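Local coordinates for protein aromatic-amino-acid aminotransferase (Burkholderia pseudomallei, PDB 4F4E) that binds pyridoxal 5'-phosphate covalently and probably transfers amino groups from aromatic amino acids such as tyrosine to 2-oxoglutarate, at residues A[119-132]-A[298-310]. Numbering follows the deposited sequence.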
loop_
_atom_site.group_PDB
_atom_site.type_symbol
_atom_site.label_atom_id
_atom_site.label_comp_id
_atom_site.label_asym_id
_atom_site.label_seq_id
_atom_site.Cartn_x
_atom_site.Cartn_y
_atom_site.Cartn_z
ATOM N N VAL A 119 18.936 -7.318 1.286
ATOM C CA VAL A 119 17.576 -7.385 1.791
ATOM C C VAL A 119 16.680 -6.770 0.747
ATOM O O VAL A 119 16.947 -5.663 0.300
ATOM C CB VAL A 119 17.472 -6.536 3.093
ATOM C CG1 VAL A 119 16.023 -6.438 3.545
ATOM C CG2 VAL A 119 18.359 -7.127 4.190
ATOM N N THR A 120 15.642 -7.488 0.342
ATOM C CA THR A 120 14.627 -6.983 -0.568
ATOM C C THR A 120 13.237 -7.246 -0.066
ATOM O O THR A 120 12.894 -8.400 0.258
ATOM C CB THR A 120 14.791 -7.578 -1.975
ATOM O OG1 THR A 120 16.086 -7.213 -2.478
ATOM C CG2 THR A 120 13.703 -7.055 -2.914
ATOM N N ALA A 121 12.427 -6.180 0.052
ATOM C CA ALA A 121 11.026 -6.298 0.435
ATOM C C ALA A 121 10.171 -5.749 -0.721
ATOM O O ALA A 121 10.410 -4.659 -1.218
ATOM C CB ALA A 121 10.692 -5.509 1.719
ATOM N N GLN A 122 9.178 -6.525 -1.125
ATOM C CA GLN A 122 8.196 -6.081 -2.056
ATOM C C GLN A 122 7.522 -4.845 -1.516
ATOM O O GLN A 122 7.321 -4.709 -0.318
ATOM C CB GLN A 122 7.160 -7.206 -2.280
ATOM C CG GLN A 122 6.088 -6.937 -3.328
ATOM C CD GLN A 122 5.069 -8.033 -3.359
ATOM O OE1 GLN A 122 5.372 -9.176 -3.026
ATOM N NE2 GLN A 122 3.848 -7.697 -3.773
ATOM N N ALA A 123 7.170 -3.940 -2.412
ATOM C CA ALA A 123 6.663 -2.631 -2.019
ATOM C C ALA A 123 5.557 -2.148 -2.947
ATOM O O ALA A 123 5.420 -2.645 -4.073
ATOM C CB ALA A 123 7.844 -1.606 -1.994
ATOM N N LEU A 124 4.822 -1.108 -2.506
ATOM C CA LEU A 124 3.730 -0.536 -3.306
ATOM C C LEU A 124 4.292 0.436 -4.334
ATOM O O LEU A 124 4.272 1.641 -4.164
ATOM C CB LEU A 124 2.687 0.114 -2.412
ATOM C CG LEU A 124 1.675 -0.783 -1.706
ATOM C CD1 LEU A 124 0.659 -1.410 -2.641
ATOM C CD2 LEU A 124 2.280 -1.870 -0.868
ATOM N N GLY A 125 4.775 -0.135 -5.428
ATOM C CA GLY A 125 5.524 0.615 -6.413
ATOM C C GLY A 125 6.860 1.140 -5.904
ATOM O O GLY A 125 7.283 0.882 -4.760
ATOM N N GLY A 126 7.517 1.896 -6.789
ATOM C CA GLY A 126 8.695 2.648 -6.415
ATOM C C GLY A 126 8.411 3.644 -5.339
ATOM O O GLY A 126 9.273 3.883 -4.446
ATOM N N THR A 127 7.203 4.201 -5.354
ATOM C CA THR A 127 6.851 5.143 -4.287
ATOM C C THR A 127 6.832 4.468 -2.923
ATOM O O THR A 127 7.387 4.990 -1.944
ATOM C CB THR A 127 5.503 5.830 -4.523
ATOM O OG1 THR A 127 5.497 6.455 -5.806
ATOM C CG2 THR A 127 5.276 6.871 -3.498
ATOM N N GLY A 128 6.142 3.322 -2.831
ATOM C CA GLY A 128 6.103 2.604 -1.560
ATOM C C GLY A 128 7.479 2.235 -1.039
ATOM O O GLY A 128 7.728 2.313 0.153
ATOM N N ALA A 129 8.384 1.864 -1.937
ATOM C CA ALA A 129 9.768 1.498 -1.578
ATOM C C ALA A 129 10.509 2.691 -0.978
ATOM O O ALA A 129 11.225 2.580 0.015
ATOM C CB ALA A 129 10.518 0.933 -2.768
ATOM N N LEU A 130 10.332 3.844 -1.615
ATOM C CA LEU A 130 10.897 5.071 -1.084
ATOM C C LEU A 130 10.381 5.370 0.320
ATOM O O LEU A 130 11.151 5.790 1.203
ATOM C CB LEU A 130 10.662 6.265 -2.008
ATOM C CG LEU A 130 11.369 6.322 -3.349
ATOM C CD1 LEU A 130 10.657 7.329 -4.318
ATOM C CD2 LEU A 130 12.869 6.666 -3.117
ATOM N N LYS A 131 9.077 5.180 0.523
ATOM C CA LYS A 131 8.434 5.474 1.805
ATOM C C LYS A 131 8.968 4.560 2.905
ATOM O O LYS A 131 9.330 4.992 3.973
ATOM C CB LYS A 131 6.919 5.296 1.667
ATOM C CG LYS A 131 6.096 5.464 2.931
ATOM C CD LYS A 131 6.341 6.802 3.593
ATOM C CE LYS A 131 5.360 7.064 4.712
ATOM N NZ LYS A 131 5.781 8.118 5.681
ATOM N N ILE A 132 8.967 3.261 2.654
ATOM C CA ILE A 132 9.445 2.345 3.683
ATOM C C ILE A 132 10.924 2.568 4.001
ATOM O O ILE A 132 11.316 2.497 5.169
ATOM C CB ILE A 132 9.040 0.874 3.429
ATOM C CG1 ILE A 132 9.678 0.287 2.207
ATOM C CG2 ILE A 132 7.501 0.731 3.396
ATOM C CD1 ILE A 132 9.389 -1.220 2.057
ATOM N N LEU A 298 12.671 -3.376 9.074
ATOM C CA LEU A 298 11.878 -2.986 7.893
ATOM C C LEU A 298 10.477 -3.590 7.940
ATOM O O LEU A 298 9.495 -2.960 7.579
ATOM C CB LEU A 298 12.592 -3.375 6.607
ATOM C CG LEU A 298 12.081 -2.833 5.308
ATOM C CD1 LEU A 298 12.135 -1.297 5.324
ATOM C CD2 LEU A 298 12.998 -3.444 4.226
ATOM N N LYS A 299 10.403 -4.816 8.427
ATOM C CA LYS A 299 9.116 -5.465 8.641
ATOM C C LYS A 299 8.220 -4.689 9.598
ATOM O O LYS A 299 7.023 -4.616 9.339
ATOM C CB LYS A 299 9.265 -6.919 9.065
ATOM C CG LYS A 299 9.736 -7.807 7.917
ATOM C CD LYS A 299 9.869 -9.245 8.387
ATOM C CE LYS A 299 10.255 -10.205 7.290
ATOM N NZ LYS A 299 10.557 -11.536 7.910
ATOM N N ARG A 300 8.771 -4.080 10.646
ATOM C CA ARG A 300 7.952 -3.279 11.542
ATOM C C ARG A 300 7.371 -2.078 10.854
ATOM O O ARG A 300 6.214 -1.750 11.045
ATOM C CB ARG A 300 8.711 -2.818 12.783
ATOM C CG ARG A 300 9.174 -3.977 13.641
ATOM C CD ARG A 300 10.031 -3.467 14.801
ATOM N NE ARG A 300 9.275 -2.455 15.506
ATOM C CZ ARG A 300 9.789 -1.502 16.260
ATOM N NH1 ARG A 300 11.102 -1.412 16.452
ATOM N NH2 ARG A 300 8.966 -0.628 16.821
ATOM N N VAL A 301 8.198 -1.417 10.043
ATOM C CA VAL A 301 7.800 -0.219 9.325
ATOM C C VAL A 301 6.713 -0.513 8.262
ATOM O O VAL A 301 5.814 0.273 8.043
ATOM C CB VAL A 301 9.076 0.389 8.688
ATOM C CG1 VAL A 301 8.766 1.289 7.557
ATOM C CG2 VAL A 301 9.917 1.099 9.779
ATOM N N ILE A 302 6.797 -1.690 7.628
ATOM C CA ILE A 302 5.755 -2.109 6.695
ATOM C C ILE A 302 4.479 -2.485 7.452
ATOM O O ILE A 302 3.373 -2.101 7.088
ATOM C CB ILE A 302 6.226 -3.357 5.907
ATOM C CG1 ILE A 302 7.325 -2.977 4.923
ATOM C CG2 ILE A 302 5.077 -4.004 5.156
ATOM C CD1 ILE A 302 8.180 -4.221 4.520
ATOM N N ARG A 303 4.630 -3.258 8.522
ATOM C CA ARG A 303 3.470 -3.856 9.140
ATOM C C ARG A 303 2.570 -2.770 9.708
ATOM O O ARG A 303 1.358 -2.939 9.671
ATOM C CB ARG A 303 3.868 -4.850 10.268
ATOM C CG ARG A 303 2.667 -5.394 10.990
ATOM C CD ARG A 303 2.795 -6.837 11.476
ATOM N NE ARG A 303 1.804 -7.071 12.536
ATOM C CZ ARG A 303 0.483 -7.185 12.375
ATOM N NH1 ARG A 303 -0.099 -7.123 11.168
ATOM N NH2 ARG A 303 -0.280 -7.383 13.453
ATOM N N THR A 304 3.165 -1.703 10.265
ATOM C CA THR A 304 2.374 -0.625 10.840
ATOM C C THR A 304 1.894 0.415 9.827
ATOM O O THR A 304 1.398 1.490 10.204
ATOM C CB THR A 304 3.163 0.081 11.955
ATOM O OG1 THR A 304 4.405 0.548 11.422
ATOM C CG2 THR A 304 3.450 -0.916 13.100
ATOM N N ASN A 305 2.111 0.127 8.551
ATOM C CA ASN A 305 1.667 1.002 7.475
ATOM C C ASN A 305 0.514 0.259 6.752
ATOM O O ASN A 305 -0.657 0.699 6.789
ATOM C CB ASN A 305 2.861 1.309 6.573
ATOM C CG ASN A 305 2.514 2.208 5.389
ATOM O OD1 ASN A 305 1.333 2.381 5.048
ATOM N ND2 ASN A 305 3.543 2.823 4.769
ATOM N N TYR A 306 0.810 -0.902 6.151
ATOM C CA TYR A 306 -0.256 -1.581 5.362
ATOM C C TYR A 306 -0.281 -3.120 5.551
ATOM O O TYR A 306 -0.999 -3.818 4.820
ATOM C CB TYR A 306 -0.149 -1.230 3.878
ATOM C CG TYR A 306 1.215 -1.518 3.301
ATOM C CD1 TYR A 306 1.568 -2.788 2.889
ATOM C CD2 TYR A 306 2.172 -0.537 3.264
ATOM C CE1 TYR A 306 2.854 -3.038 2.450
ATOM C CE2 TYR A 306 3.465 -0.782 2.842
ATOM C CZ TYR A 306 3.796 -2.047 2.423
ATOM O OH TYR A 306 5.086 -2.286 1.928
ATOM N N SER A 307 0.468 -3.596 6.554
ATOM C CA SER A 307 0.472 -4.989 7.025
ATOM C C SER A 307 1.321 -5.889 6.128
ATOM O O SER A 307 2.308 -6.522 6.580
ATOM C CB SER A 307 -0.956 -5.532 7.150
ATOM O OG SER A 307 -0.965 -6.492 8.139
ATOM N N ASN A 308 0.913 -5.972 4.880
ATOM C CA ASN A 308 1.585 -6.819 3.916
ATOM C C ASN A 308 1.120 -6.361 2.534
ATOM O O ASN A 308 0.118 -5.663 2.430
ATOM C CB ASN A 308 1.296 -8.312 4.184
ATOM C CG ASN A 308 -0.147 -8.573 4.551
ATOM O OD1 ASN A 308 -1.050 -8.384 3.709
ATOM N ND2 ASN A 308 -0.397 -8.968 5.852
ATOM N N PRO A 309 1.891 -6.646 1.476
ATOM C CA PRO A 309 1.547 -6.074 0.175
ATOM C C PRO A 309 0.550 -6.893 -0.640
ATOM O O PRO A 309 0.275 -8.045 -0.332
ATOM C CB PRO A 309 2.925 -5.987 -0.524
ATOM C CG PRO A 309 3.612 -7.212 -0.015
ATOM C CD PRO A 309 3.131 -7.424 1.423
ATOM N N PRO A 310 0.005 -6.288 -1.701
ATOM C CA PRO A 310 -0.943 -6.985 -2.555
ATOM C C PRO A 310 -0.279 -8.033 -3.407
ATOM O O PRO A 310 0.935 -7.966 -3.689
ATOM C CB PRO A 310 -1.526 -5.850 -3.421
ATOM C CG PRO A 310 -0.446 -4.836 -3.485
ATOM C CD PRO A 310 0.246 -4.916 -2.153
HETATM O O HOH W 1 5.599 -4.888 1.768
HETATM O O HOH W 2 5.416 -0.099 0.103
#
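Ile132 packs against Leu298, Val301 and Ile302, an apolar centre typifying how a fold-type PLP enzyme of type I, here an aminotransferase, covers one face of its large mixed sheet at the strand outermost in this chain. Helix 298-303 runs nearly parallel to strand 119-124, 8° apart, and packs on both that strand and helix 125-132, crossing the latter at 120°. With its CG1 set between the backbone N and carbonyl carbon, Ile132 brings CD1 within 3.9 Å of Ile302 CG1, while Ala121 CB meets both Leu298 CD2 and Ile302 CD1. Farther along, the two branches of Leu124 divide their work: CD2 lies over one face of the Tyr306 ring, 3.7 Å from its centroid in a CH-pi contact, and CD1 rests on Pro310 CD. Ile132 CG2 approaches the same ring at its edge.

From this strand-to-helix turn, the backbone N atoms of Gly126 and Thr127 bind the cofactor phosphate; across the contact, just past helix 298-303, Asn305 ND2 hydrogen-bonds OD1 of Asn305 of the second subunit. The contact thus joins the phosphate-binding helix start to the dimer interface.

Polar groups close the margin. Tyr306 OH donates to one water, 2.7 Å away, which in turn donates to Gln122 O; a second water accepts from Leu124 N and donates to Tyr306 OH. The extended Gln122 side chain gives OE1 to Ile94 N and lays CD against Pro309 CG; NE2 makes a weak, bent bond (125°) to Pro310 O at 2.9 Å.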